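Local coordinates for sulfite reductase [ferredoxin] (PDB 1ZJ8), which catalyses the six-electron reduction of sulfite to sulfide with reduced ferredoxin, using a siroheme and a [4Fe-4S] cluster, at residues I486-Q491 / G533-R538; A118-T123 / V164-T169; A213-K218 / A283-F288; T370-L375 / D410-Q415. All blocks are in the same frame, centred on the assembly; numbering follows the deposited sequence.

Contact 1 (I486-Q491 / G533-R538); sequences IGFKGQ and GDYIDR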
loop_
_atom_site.group_PDB
_atom_site.type_symbol
_atom_site.label_atom_id
_atom_site.label_comp_id
_atom_site.label_asym_id
_atom_site.label_seq_id
_atom_site.Cartn_x
_atom_site.Cartn_y
_atom_site.Cartn_z
ATOM N N ILE A 486 -10.165 -12.776 -6.638
ATOM C CA ILE A 486 -9.396 -13.948 -6.272
ATOM C C ILE A 486 -8.176 -13.546 -5.436
ATOM O O ILE A 486 -7.193 -13.043 -5.964
ATOM C CB ILE A 486 -8.947 -14.719 -7.515
ATOM C CG1 ILE A 486 -10.139 -14.960 -8.437
ATOM C CG2 ILE A 486 -8.300 -16.054 -7.106
ATOM C CD1 ILE A 486 -9.811 -15.690 -9.689
ATOM N N GLY A 487 -8.240 -13.773 -4.130
ATOM C CA GLY A 487 -7.143 -13.436 -3.233
ATOM C C GLY A 487 -6.415 -14.693 -2.833
ATOM O O GLY A 487 -7.037 -15.734 -2.640
ATOM N N PHE A 488 -5.095 -14.615 -2.717
ATOM C CA PHE A 488 -4.292 -15.768 -2.329
ATOM C C PHE A 488 -3.497 -15.430 -1.082
ATOM O O PHE A 488 -2.778 -14.433 -1.061
ATOM C CB PHE A 488 -3.352 -16.173 -3.463
ATOM C CG PHE A 488 -4.054 -16.724 -4.668
ATOM C CD1 PHE A 488 -4.308 -18.072 -4.780
ATOM C CD2 PHE A 488 -4.455 -15.892 -5.702
ATOM C CE1 PHE A 488 -4.952 -18.581 -5.889
ATOM C CE2 PHE A 488 -5.107 -16.408 -6.825
ATOM C CZ PHE A 488 -5.346 -17.753 -6.912
ATOM N N LYS A 489 -3.644 -16.252 -0.041
ATOM C CA LYS A 489 -2.877 -16.085 1.201
ATOM C C LYS A 489 -1.884 -17.218 1.291
ATOM O O LYS A 489 -2.260 -18.375 1.517
ATOM C CB LYS A 489 -3.775 -16.083 2.447
ATOM C CG LYS A 489 -3.009 -15.952 3.816
ATOM C CD LYS A 489 -3.945 -15.790 5.040
ATOM C CE LYS A 489 -5.060 -16.853 5.099
ATOM N NZ LYS A 489 -6.023 -16.594 6.213
ATOM N N GLY A 490 -0.614 -16.879 1.116
ATOM C CA GLY A 490 0.459 -17.862 1.162
ATOM C C GLY A 490 0.643 -18.470 2.541
ATOM O O GLY A 490 0.673 -17.749 3.551
ATOM N N GLN A 491 0.750 -19.800 2.570
ATOM C CA GLN A 491 1.022 -20.550 3.792
ATOM C C GLN A 491 1.694 -21.865 3.417
ATOM O O GLN A 491 1.758 -22.220 2.244
ATOM C CB GLN A 491 -0.245 -20.758 4.651
ATOM C CG GLN A 491 -1.316 -21.724 4.124
ATOM C CD GLN A 491 -2.588 -21.751 5.012
ATOM O OE1 GLN A 491 -3.385 -22.696 4.961
ATOM N NE2 GLN A 491 -2.768 -20.708 5.827
ATOM N N GLY A 533 -2.066 -21.026 -11.924
ATOM C CA GLY A 533 -2.584 -20.829 -13.278
ATOM C C GLY A 533 -3.669 -21.817 -13.622
ATOM O O GLY A 533 -4.675 -21.461 -14.233
ATOM N N ASP A 534 -3.466 -23.070 -13.236
ATOM C CA ASP A 534 -4.483 -24.102 -13.426
ATOM C C ASP A 534 -5.772 -23.721 -12.721
ATOM O O ASP A 534 -6.853 -23.764 -13.302
ATOM C CB ASP A 534 -4.017 -25.442 -12.847
ATOM C CG ASP A 534 -2.822 -26.029 -13.574
ATOM O OD1 ASP A 534 -2.861 -26.140 -14.811
ATOM O OD2 ASP A 534 -1.851 -26.421 -12.901
ATOM N N TYR A 535 -5.645 -23.358 -11.455
ATOM C CA TYR A 535 -6.801 -23.027 -10.634
ATOM C C TYR A 535 -7.590 -21.825 -11.161
ATOM O O TYR A 535 -8.810 -21.888 -11.294
ATOM C CB TYR A 535 -6.366 -22.753 -9.194
ATOM C CG TYR A 535 -7.482 -22.173 -8.382
ATOM C CD1 TYR A 535 -8.352 -22.992 -7.689
ATOM C CD2 TYR A 535 -7.699 -20.809 -8.353
ATOM C CE1 TYR A 535 -9.390 -22.466 -6.973
ATOM C CE2 TYR A 535 -8.730 -20.271 -7.642
ATOM C CZ TYR A 535 -9.572 -21.098 -6.950
ATOM O OH TYR A 535 -10.614 -20.556 -6.225
ATOM N N ILE A 536 -6.885 -20.727 -11.429
ATOM C CA ILE A 536 -7.507 -19.518 -11.971
ATOM C C ILE A 536 -8.263 -19.839 -13.265
ATOM O O ILE A 536 -9.401 -19.415 -13.449
ATOM C CB ILE A 536 -6.469 -18.414 -12.320
ATOM C CG1 ILE A 536 -5.706 -17.925 -11.097
ATOM C CG2 ILE A 536 -7.156 -17.215 -12.970
ATOM C CD1 ILE A 536 -6.574 -17.360 -10.073
ATOM N N ASP A 537 -7.600 -20.568 -14.161
ATOM C CA ASP A 537 -8.196 -20.994 -15.415
ATOM C C ASP A 537 -9.477 -21.780 -15.160
ATOM O O ASP A 537 -10.530 -21.452 -15.714
ATOM C CB ASP A 537 -7.196 -21.849 -16.197
ATOM C CG ASP A 537 -7.776 -22.419 -17.496
ATOM O OD1 ASP A 537 -7.452 -21.897 -18.583
ATOM O OD2 ASP A 537 -8.540 -23.407 -17.435
ATOM N N ARG A 538 -9.379 -22.810 -14.314
ATOM C CA ARG A 538 -10.524 -23.646 -13.964
ATOM C C ARG A 538 -11.679 -22.761 -13.513
ATOM O O ARG A 538 -12.740 -22.775 -14.131
ATOM C CB ARG A 538 -10.123 -24.636 -12.867
ATOM C CG ARG A 538 -11.179 -25.651 -12.459
ATOM C CD ARG A 538 -10.530 -26.850 -11.745
ATOM N NE ARG A 538 -9.738 -26.494 -10.558
ATOM C CZ ARG A 538 -8.404 -26.617 -10.421
ATOM N NH1 ARG A 538 -7.615 -27.061 -11.400
ATOM N NH2 ARG A 538 -7.837 -26.261 -9.270
#
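Ile536 of helix 532-545 points its terminal methyl between Ile486 and Phe488 of strand 486-494, a helix-on-sheet packing in the second 4Fe-4S domain. The two short segments run nearly antiparallel, at 154°, with axes 11.4 Å apart, so side chains alone bridge the gap and no hydrogen bond crosses it. In the tight part, Ile536 CD1 lies in the plane of the Phe488 ring, at its edge, 3.4 Å from Phe488 CZ, and 3.7 Å from Ile486 CD1. The Tyr535 ring stands beside the backbone carbonyl carbon (chi1 170°), which brings Tyr535 CD2 within 4.1 Å of Phe488 CZ. On the looser outer side, the partly exposed Asp534 forms a salt bridge with Arg455, while the exposed Arg538 donates from NE to Arg566 O. The same C-terminal tail receives the polar end of the buried tyrosine: Tyr535 OH is hydrogen-bonded to Leu565 O.

Contact 2 (A118-T123 / V164-T169); sequences AAALRT and VGLQTT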
loop_
_atom_site.group_PDB
_atom_site.type_symbol
_atom_site.label_atom_id
_atom_site.label_comp_id
_atom_site.label_asym_id
_atom_site.label_seq_id
_atom_site.Cartn_x
_atom_site.Cartn_y
_atom_site.Cartn_z
ATOM N N ALA A 118 10.084 15.150 -12.834
ATOM C CA ALA A 118 10.890 14.328 -13.714
ATOM C C ALA A 118 12.281 14.159 -13.123
ATOM O O ALA A 118 12.835 13.070 -13.145
ATOM C CB ALA A 118 10.968 14.959 -15.085
ATOM N N ALA A 119 12.834 15.243 -12.579
ATOM C CA ALA A 119 14.155 15.224 -11.927
ATOM C C ALA A 119 14.212 14.235 -10.759
ATOM O O ALA A 119 15.199 13.501 -10.618
ATOM C CB ALA A 119 14.528 16.619 -11.451
ATOM N N ALA A 120 13.163 14.221 -9.938
ATOM C CA ALA A 120 13.104 13.332 -8.795
ATOM C C ALA A 120 13.025 11.878 -9.250
ATOM O O ALA A 120 13.632 11.000 -8.632
ATOM C CB ALA A 120 11.909 13.688 -7.899
ATOM N N LEU A 121 12.275 11.629 -10.322
ATOM C CA LEU A 121 12.125 10.288 -10.881
ATOM C C LEU A 121 13.460 9.780 -11.452
ATOM O O LEU A 121 13.792 8.595 -11.323
ATOM C CB LEU A 121 11.048 10.288 -11.963
ATOM C CG LEU A 121 10.661 8.887 -12.480
ATOM C CD1 LEU A 121 9.775 8.177 -11.463
ATOM C CD2 LEU A 121 10.003 8.921 -13.876
ATOM N N ARG A 122 14.228 10.684 -12.061
ATOM C CA ARG A 122 15.566 10.362 -12.546
ATOM C C ARG A 122 16.540 9.991 -11.418
ATOM O O ARG A 122 17.334 9.041 -11.550
ATOM C CB ARG A 122 16.118 11.530 -13.335
ATOM C CG ARG A 122 17.466 11.240 -13.946
ATOM C CD ARG A 122 18.016 12.466 -14.621
ATOM N NE ARG A 122 17.014 13.133 -15.448
ATOM C CZ ARG A 122 16.615 12.690 -16.635
ATOM N NH1 ARG A 122 17.126 11.561 -17.148
ATOM N NH2 ARG A 122 15.695 13.376 -17.316
ATOM N N THR A 123 16.478 10.748 -10.324
ATOM C CA THR A 123 17.307 10.497 -9.154
ATOM C C THR A 123 16.994 9.095 -8.609
ATOM O O THR A 123 17.890 8.277 -8.452
ATOM C CB THR A 123 17.070 11.599 -8.079
ATOM O OG1 THR A 123 17.368 12.898 -8.636
ATOM C CG2 THR A 123 17.915 11.340 -6.794
ATOM N N VAL A 164 16.286 16.512 -4.233
ATOM C CA VAL A 164 15.064 16.609 -5.060
ATOM C C VAL A 164 13.770 16.575 -4.221
ATOM O O VAL A 164 12.696 16.282 -4.742
ATOM C CB VAL A 164 15.011 15.493 -6.155
ATOM C CG1 VAL A 164 15.984 15.791 -7.288
ATOM C CG2 VAL A 164 15.290 14.130 -5.542
ATOM N N GLY A 165 13.877 16.870 -2.929
ATOM C CA GLY A 165 12.703 16.995 -2.053
ATOM C C GLY A 165 12.145 15.728 -1.422
ATOM O O GLY A 165 11.043 15.741 -0.849
ATOM N N LEU A 166 12.897 14.635 -1.513
ATOM C CA LEU A 166 12.427 13.340 -1.023
ATOM C C LEU A 166 13.108 12.932 0.279
ATOM O O LEU A 166 14.238 13.315 0.550
ATOM C CB LEU A 166 12.640 12.265 -2.095
ATOM C CG LEU A 166 11.796 12.450 -3.367
ATOM C CD1 LEU A 166 12.462 11.812 -4.571
ATOM C CD2 LEU A 166 10.397 11.879 -3.157
ATOM N N GLN A 167 12.393 12.144 1.072
ATOM C CA GLN A 167 12.854 11.685 2.367
ATOM C C GLN A 167 12.340 10.255 2.629
ATOM O O GLN A 167 11.482 9.748 1.899
ATOM C CB GLN A 167 12.387 12.643 3.468
ATOM C CG GLN A 167 10.889 13.019 3.440
ATOM C CD GLN A 167 10.457 13.857 4.670
ATOM O OE1 GLN A 167 10.740 13.494 5.812
ATOM N NE2 GLN A 167 9.776 14.975 4.426
ATOM N N THR A 168 12.890 9.604 3.654
ATOM C CA THR A 168 12.456 8.271 4.050
ATOM C C THR A 168 11.847 8.328 5.439
ATOM O O THR A 168 11.632 7.294 6.069
ATOM C CB THR A 168 13.636 7.221 4.017
ATOM O OG1 THR A 168 14.665 7.545 4.975
ATOM C CG2 THR A 168 14.265 7.150 2.630
ATOM N N THR A 169 11.549 9.534 5.910
ATOM C CA THR A 169 11.113 9.721 7.289
ATOM C C THR A 169 9.779 9.030 7.606
ATOM O O THR A 169 8.774 9.246 6.926
ATOM C CB THR A 169 10.960 11.215 7.629
ATOM O OG1 THR A 169 12.151 11.933 7.257
ATOM C CG2 THR A 169 10.652 11.407 9.133
#
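Val164 and Ala120 make the central apolar contact, where the valine lies against the first turn of helix 118-131: Val164 CB is 3.9 Å from Ala120 CA and 4.0 Å from Ala120 CB. Leu166 reaches the same alanine, its CD1 3.9 Å from Ala120 CB. Farther along the helix, Thr123 and Val164 lie alongside each other, running opposite ways, and both valine methyls lie beside the hydroxyl, CG1 at 3.5 Å from Thr123 OG1. A Schellman motif ends helix 154-162 here, with Gly165 at positive phi (85°) as its C-prime residue; the backbone N atoms of Gly165 and Leu166 bond back into the last turn. No hydrogen bond crosses between the two segments. Thr123 OG1 donates to Ala119 O at 3.0 Å, tilted 33° from the carbonyl plane, while Thr123 N reaches that oxygen from the opposite face. Ala119 O is thus gripped by two donors, and the threonine hydroxyl is turned back onto its own helix. In the loop, Thr169 OG1 donates to Gln167 OE1 at 2.6 Å, in the carbonyl plane.

Contact 3 (A213-K218 / A283-F288); sequences ADLPRK and AVTSVF. With SRM (siroheme), chain E.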
loop_
_atom_site.group_PDB
_atom_site.type_symbol
_atom_site.label_atom_id
_atom_site.label_comp_id
_atom_site.label_asym_id
_atom_site.label_seq_id
_atom_site.Cartn_x
_atom_site.Cartn_y
_atom_site.Cartn_z
ATOM N N ALA A 213 5.780 10.749 16.530
ATOM C CA ALA A 213 6.824 9.773 16.283
ATOM C C ALA A 213 6.687 8.494 17.117
ATOM O O ALA A 213 7.417 7.544 16.880
ATOM C CB ALA A 213 8.193 10.411 16.498
ATOM N N ASP A 214 5.779 8.459 18.092
ATOM C CA ASP A 214 5.614 7.260 18.926
ATOM C C ASP A 214 4.140 6.970 19.142
ATOM O O ASP A 214 3.485 7.547 20.036
ATOM C CB ASP A 214 6.357 7.423 20.263
ATOM C CG ASP A 214 6.307 6.169 21.150
ATOM O OD1 ASP A 214 5.728 5.135 20.742
ATOM O OD2 ASP A 214 6.859 6.231 22.270
ATOM N N LEU A 215 3.631 6.070 18.300
ATOM C CA LEU A 215 2.230 5.654 18.334
ATOM C C LEU A 215 2.149 4.160 18.701
ATOM O O LEU A 215 3.156 3.431 18.635
ATOM C CB LEU A 215 1.547 5.926 16.979
ATOM C CG LEU A 215 1.866 7.231 16.243
ATOM C CD1 LEU A 215 1.070 7.295 14.960
ATOM C CD2 LEU A 215 1.566 8.436 17.083
ATOM N N PRO A 216 0.956 3.708 19.126
ATOM C CA PRO A 216 0.708 2.304 19.421
ATOM C C PRO A 216 1.164 1.353 18.316
ATOM O O PRO A 216 1.576 0.221 18.610
ATOM C CB PRO A 216 -0.818 2.246 19.543
ATOM C CG PRO A 216 -1.230 3.615 19.975
ATOM C CD PRO A 216 -0.227 4.553 19.397
ATOM N N ARG A 217 1.044 1.799 17.063
ATOM C CA ARG A 217 1.558 1.059 15.919
ATOM C C ARG A 217 1.650 1.943 14.679
ATOM O O ARG A 217 1.570 3.180 14.773
ATOM C CB ARG A 217 0.649 -0.136 15.643
ATOM C CG ARG A 217 1.255 -1.465 16.016
ATOM C CD ARG A 217 0.581 -2.585 15.219
ATOM N NE ARG A 217 1.377 -3.804 15.187
ATOM C CZ ARG A 217 2.525 -3.922 14.536
ATOM N NH1 ARG A 217 3.048 -2.902 13.846
ATOM N NH2 ARG A 217 3.158 -5.080 14.589
ATOM N N LYS A 218 1.838 1.298 13.522
ATOM C CA LYS A 218 1.788 1.980 12.231
ATOM C C LYS A 218 0.403 2.598 11.996
ATOM O O LYS A 218 -0.615 2.093 12.502
ATOM C CB LYS A 218 2.175 1.018 11.091
ATOM C CG LYS A 218 1.213 -0.134 10.838
ATOM C CD LYS A 218 1.510 -0.860 9.525
ATOM C CE LYS A 218 2.421 -2.080 9.702
ATOM N NZ LYS A 218 2.824 -2.664 8.377
ATOM N N ALA A 283 -5.877 15.601 15.282
ATOM C CA ALA A 283 -6.711 15.230 16.399
ATOM C C ALA A 283 -7.011 13.728 16.416
ATOM O O ALA A 283 -7.003 13.078 17.475
ATOM C CB ALA A 283 -7.991 16.013 16.347
ATOM N N VAL A 284 -7.272 13.163 15.243
ATOM C CA VAL A 284 -7.515 11.714 15.139
ATOM C C VAL A 284 -6.242 10.943 15.521
ATOM O O VAL A 284 -6.281 10.005 16.339
ATOM C CB VAL A 284 -7.959 11.304 13.713
ATOM C CG1 VAL A 284 -7.976 9.791 13.571
ATOM C CG2 VAL A 284 -9.347 11.892 13.367
ATOM N N THR A 285 -5.116 11.357 14.942
ATOM C CA THR A 285 -3.842 10.748 15.253
ATOM C C THR A 285 -3.532 10.863 16.747
ATOM O O THR A 285 -2.922 9.955 17.329
ATOM C CB THR A 285 -2.714 11.393 14.440
ATOM O OG1 THR A 285 -3.103 11.455 13.061
ATOM C CG2 THR A 285 -1.425 10.584 14.569
ATOM N N SER A 286 -3.947 11.979 17.358
ATOM C CA SER A 286 -3.711 12.231 18.796
ATOM C C SER A 286 -4.528 11.298 19.671
ATOM O O SER A 286 -4.036 10.795 20.679
ATOM C CB SER A 286 -4.022 13.682 19.133
ATOM O OG SER A 286 -3.223 14.551 18.331
ATOM N N VAL A 287 -5.761 11.028 19.265
ATOM C CA VAL A 287 -6.554 10.037 19.980
ATOM C C VAL A 287 -5.869 8.678 19.915
ATOM O O VAL A 287 -5.740 7.998 20.928
ATOM C CB VAL A 287 -7.968 9.895 19.422
ATOM C CG1 VAL A 287 -8.743 8.826 20.220
ATOM C CG2 VAL A 287 -8.683 11.253 19.437
ATOM N N PHE A 288 -5.422 8.290 18.726
ATOM C CA PHE A 288 -4.688 7.035 18.557
ATOM C C PHE A 288 -3.545 6.958 19.563
ATOM O O PHE A 288 -3.454 6.006 20.328
ATOM C CB PHE A 288 -4.152 6.906 17.106
ATOM C CG PHE A 288 -3.423 5.597 16.804
ATOM C CD1 PHE A 288 -3.933 4.358 17.229
ATOM C CD2 PHE A 288 -2.242 5.601 16.053
ATOM C CE1 PHE A 288 -3.271 3.159 16.941
ATOM C CE2 PHE A 288 -1.566 4.393 15.760
ATOM C CZ PHE A 288 -2.089 3.175 16.211
HETATM FE FE SRM E . 3.213 -4.050 4.540
HETATM C CHA SRM E . 5.070 -5.623 6.937
HETATM C CHB SRM E . 5.418 -5.023 2.214
HETATM C CHC SRM E . 1.463 -2.510 2.268
HETATM C CHD SRM E . 0.312 -5.009 6.153
HETATM N NA SRM E . 5.002 -4.940 4.598
HETATM C C1A SRM E . 5.669 -5.406 5.678
HETATM C C2A SRM E . 7.118 -5.682 5.421
HETATM C CMA SRM E . 7.939 -4.516 5.880
HETATM C CDA SRM E . 7.566 -7.005 5.977
HETATM C CEA SRM E . 8.375 -7.045 7.234
HETATM O O3A SRM E . 7.870 -6.617 8.277
HETATM O O4A SRM E . 9.532 -7.491 7.236
HETATM C C3A SRM E . 7.111 -5.785 3.933
HETATM C CAA SRM E . 8.304 -5.190 3.264
HETATM C CBA SRM E . 9.265 -6.346 3.178
HETATM C CCA SRM E . 10.129 -6.232 1.964
HETATM O O1A SRM E . 9.616 -5.844 0.892
HETATM O O2A SRM E . 11.348 -6.509 2.070
HETATM C C4A SRM E . 5.792 -5.205 3.551
HETATM N NB SRM E . 3.502 -3.697 2.627
HETATM C C1B SRM E . 4.459 -4.106 1.791
HETATM C C2B SRM E . 4.413 -3.492 0.420
HETATM C CMB SRM E . 5.760 -3.148 -0.152
HETATM C CDB SRM E . 3.759 -4.480 -0.486
HETATM C CEB SRM E . 3.600 -4.121 -1.921
HETATM O O3B SRM E . 4.221 -4.708 -2.832
HETATM O O4B SRM E . 2.826 -3.199 -2.176
HETATM C C3B SRM E . 3.502 -2.318 0.709
HETATM C CAB SRM E . 4.290 -1.127 1.187
HETATM C CBB SRM E . 3.575 0.162 0.920
HETATM C CCB SRM E . 4.274 1.297 1.611
HETATM O O1B SRM E . 4.988 2.074 0.981
HETATM O O2B SRM E . 4.126 1.497 2.812
HETATM C C4B SRM E . 2.775 -2.839 1.919
HETATM N NC SRM E . 1.314 -3.916 4.206
HETATM C C1C SRM E . 0.750 -3.077 3.314
HETATM C C2C SRM E . -0.637 -3.134 3.295
HETATM C CDC SRM E . -1.600 -2.578 2.301
HETATM C CEC SRM E . -2.101 -1.190 2.407
HETATM O O3C SRM E . -1.584 -0.399 3.228
HETATM O O4C SRM E . -3.043 -0.900 1.656
HETATM C C3C SRM E . -0.925 -3.899 4.385
HETATM C CAC SRM E . -2.355 -4.177 4.717
HETATM C CBC SRM E . -3.248 -3.072 5.239
HETATM C CCC SRM E . -2.970 -2.877 6.719
HETATM O O1C SRM E . -1.885 -2.363 7.105
HETATM O O2C SRM E . -3.856 -3.274 7.519
HETATM C C4C SRM E . 0.254 -4.302 4.957
HETATM N ND SRM E . 2.795 -4.802 6.372
HETATM C C1D SRM E . 1.580 -5.267 6.703
HETATM C C2D SRM E . 1.713 -6.159 7.784
HETATM C CAD SRM E . 0.610 -6.382 8.804
HETATM C CBD SRM E . 0.597 -5.540 10.042
HETATM C CCD SRM E . -0.512 -5.583 11.053
HETATM O O1D SRM E . -1.194 -4.542 11.188
HETATM O O2D SRM E . -0.744 -6.621 11.729
HETATM C C3D SRM E . 3.062 -6.209 8.088
HETATM C CDD SRM E . 3.637 -6.653 9.406
HETATM C CED SRM E . 3.628 -5.782 10.644
HETATM O O3D SRM E . 3.365 -4.581 10.581
HETATM O O4D SRM E . 3.885 -6.254 11.761
HETATM C C4D SRM E . 3.719 -5.364 7.209
#
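The Phe288 ring carries Pro216 on one face and the carbonyl oxygen of Arg217 at its edge. Pro216 CD sits 3.9 Å from the ring centroid and only 9° off the normal, a CH-pi contact, while Arg217 O lies near the ring plane, 3.5 Å from Phe288 CE2. The ring also meets that of Tyr219, the two planes about 20° apart. Within the first 4Fe-4S domain, the arrangement packs helix 277-291 against the loop that enters strand 219-224 and lines the siroheme pocket. A first torsion of -177° carries the Phe288 ring off the helix to the loop. The Leu215 side chain runs at about a right angle to that of Phe288, its CB 3.7 Å from Phe288 CE2. Leu215 CD1 reaches Thr285 CG2 at 4.1 Å. Beyond this buried apolar patch the loop turns polar: Arg217 and Lys218 extend to the siroheme, although the modelled end of Lys218 is doubtful because its CE clashes with a carboxylate oxygen. Arg217 is held part-way along its extended chain by NE, bonded to Arg297 O, and its guanidinium approaches that same carboxylate obliquely, with Arg217 NH2 3.1 Å from siroheme O4D.

Contact 4 (T370-L375 / D410-Q415); sequences TAVADL and DALGLQ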
loop_
_atom_site.group_PDB
_atom_site.type_symbol
_atom_site.label_atom_id
_atom_site.label_comp_id
_atom_site.label_asym_id
_atom_site.label_seq_id
_atom_site.Cartn_x
_atom_site.Cartn_y
_atom_site.Cartn_z
ATOM N N THR A 370 14.658 5.601 -14.995
ATOM C CA THR A 370 15.455 6.625 -15.642
ATOM C C THR A 370 14.966 6.753 -17.067
ATOM O O THR A 370 14.811 7.865 -17.576
ATOM C CB THR A 370 16.967 6.360 -15.522
ATOM O OG1 THR A 370 17.281 6.176 -14.139
ATOM C CG2 THR A 370 17.790 7.559 -16.028
ATOM N N ALA A 371 14.666 5.618 -17.687
ATOM C CA ALA A 371 14.150 5.611 -19.063
ATOM C C ALA A 371 12.858 6.434 -19.202
ATOM O O ALA A 371 12.683 7.171 -20.195
ATOM C CB ALA A 371 13.934 4.189 -19.522
ATOM N N VAL A 372 11.979 6.295 -18.207
ATOM C CA VAL A 372 10.704 7.019 -18.160
ATOM C C VAL A 372 10.946 8.527 -17.993
ATOM O O VAL A 372 10.244 9.348 -18.585
ATOM C CB VAL A 372 9.781 6.521 -16.984
ATOM C CG1 VAL A 372 8.554 7.432 -16.822
ATOM C CG2 VAL A 372 9.349 5.071 -17.177
ATOM N N ALA A 373 11.942 8.885 -17.191
ATOM C CA ALA A 373 12.262 10.297 -16.987
ATOM C C ALA A 373 12.615 10.991 -18.297
ATOM O O ALA A 373 12.201 12.133 -18.514
ATOM C CB ALA A 373 13.384 10.451 -15.973
ATOM N N ASP A 374 13.345 10.297 -19.173
ATOM C CA ASP A 374 13.741 10.862 -20.484
ATOM C C ASP A 374 12.576 10.938 -21.466
ATOM O O ASP A 374 12.490 11.877 -22.281
ATOM C CB ASP A 374 14.928 10.080 -21.076
ATOM C CG ASP A 374 16.165 10.159 -20.182
ATOM O OD1 ASP A 374 16.417 11.263 -19.645
ATOM O OD2 ASP A 374 16.854 9.128 -19.972
ATOM N N LEU A 375 11.679 9.953 -21.377
ATOM C CA LEU A 375 10.425 9.989 -22.129
ATOM C C LEU A 375 9.575 11.179 -21.684
ATOM O O LEU A 375 8.985 11.875 -22.519
ATOM C CB LEU A 375 9.637 8.697 -21.931
ATOM C CG LEU A 375 10.176 7.455 -22.638
ATOM C CD1 LEU A 375 9.406 6.219 -22.199
ATOM C CD2 LEU A 375 10.108 7.622 -24.148
ATOM N N ASP A 410 5.635 1.279 -23.971
ATOM C CA ASP A 410 5.500 -0.135 -24.379
ATOM C C ASP A 410 6.865 -0.813 -24.536
ATOM O O ASP A 410 7.073 -1.909 -24.057
ATOM C CB ASP A 410 4.728 -0.275 -25.721
ATOM C CG ASP A 410 3.204 -0.305 -25.547
ATOM O OD1 ASP A 410 2.698 -0.599 -24.433
ATOM O OD2 ASP A 410 2.504 -0.042 -26.557
ATOM N N ALA A 411 7.785 -0.148 -25.227
ATOM C CA ALA A 411 9.107 -0.710 -25.436
ATOM C C ALA A 411 9.842 -1.012 -24.110
ATOM O O ALA A 411 10.719 -1.864 -24.084
ATOM C CB ALA A 411 9.908 0.188 -26.301
ATOM N N LEU A 412 9.485 -0.321 -23.024
ATOM C CA LEU A 412 9.989 -0.650 -21.679
ATOM C C LEU A 412 9.108 -1.648 -20.920
ATOM O O LEU A 412 9.388 -1.961 -19.776
ATOM C CB LEU A 412 10.082 0.601 -20.822
ATOM C CG LEU A 412 11.042 1.688 -21.271
ATOM C CD1 LEU A 412 10.588 2.996 -20.672
ATOM C CD2 LEU A 412 12.436 1.351 -20.827
ATOM N N GLY A 413 8.024 -2.118 -21.532
ATOM C CA GLY A 413 7.108 -3.068 -20.876
ATOM C C GLY A 413 6.093 -2.426 -19.948
ATOM O O GLY A 413 5.526 -3.088 -19.073
ATOM N N LEU A 414 5.853 -1.131 -20.131
ATOM C CA LEU A 414 4.835 -0.418 -19.358
ATOM C C LEU A 414 3.637 -0.091 -20.254
ATOM O O LEU A 414 3.638 0.898 -20.988
ATOM C CB LEU A 414 5.435 0.841 -18.745
ATOM C CG LEU A 414 6.543 0.602 -17.722
ATOM C CD1 LEU A 414 7.319 1.891 -17.414
ATOM C CD2 LEU A 414 5.953 0.033 -16.453
ATOM N N GLN A 415 2.607 -0.935 -20.167
ATOM C CA GLN A 415 1.495 -0.922 -21.125
ATOM C C GLN A 415 0.408 -0.019 -20.638
ATOM O O GLN A 415 0.015 -0.121 -19.493
ATOM C CB GLN A 415 0.941 -2.339 -21.312
ATOM C CG GLN A 415 2.031 -3.377 -21.555
ATOM C CD GLN A 415 1.514 -4.770 -21.891
ATOM O OE1 GLN A 415 0.352 -5.123 -21.621
ATOM N NE2 GLN A 415 2.391 -5.579 -22.482
#
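Leu412 and Leu375 meet tip to tip, CD1 to CD1 at 3.8 Å. The other branch of Leu412 turns to Ala371: CD2 is 3.5 Å from Ala371 CB, so the leucine's forked end straddles a single methyl, whose separation from Leu412 CD1 is 3.7 Å. One helical step on, Val372 meets Leu414 at about a right angle, with Val372 CG2 3.8 Å from Leu414 CD1. That branch lies beside the backbone N because CG1 takes the position anti to it (chi1 171°). Between the two leucines of the 410-415 segment, Gly413 (phi 82°) ends the helix in a Schellman motif, Gly413 N bonding back to Asp410 O at 2.7 Å, consistent with both leucines facing helix 366-379. No hydrogen bond links the two segments, and the contact is wholly apolar. It joins helix 366-379 to the turn that follows helix 399-411, whose Leu405 and Leu409 also touch Leu375. Past the turn, Gln415 makes a backbone hydrogen bond with Ala358, just after strand 353-357.

Contacts 1 and 3 are buried, and each sets a helix of a 4Fe-4S domain against a strand or loop of that domain; contacts 2 and 4 are only partly buried, and contact 4 and the helix of contact 2 belong to ferredoxin-like half domains. Contact 3 alone touches a cofactor, adding charged groups to its aromatic packing, whereas contact 1 keeps its polar bonds to the side. Contacts 2 and 4 resemble each other: in both, aliphatic residues on either side of a Schellman glycine pack on a helix. Those helices, 118-131 and 366-379, also meet directly, through the salt bridge of Arg122 NH1 and Asp374 OD1 (2.6 Å) and the packing of Leu121 on Val372.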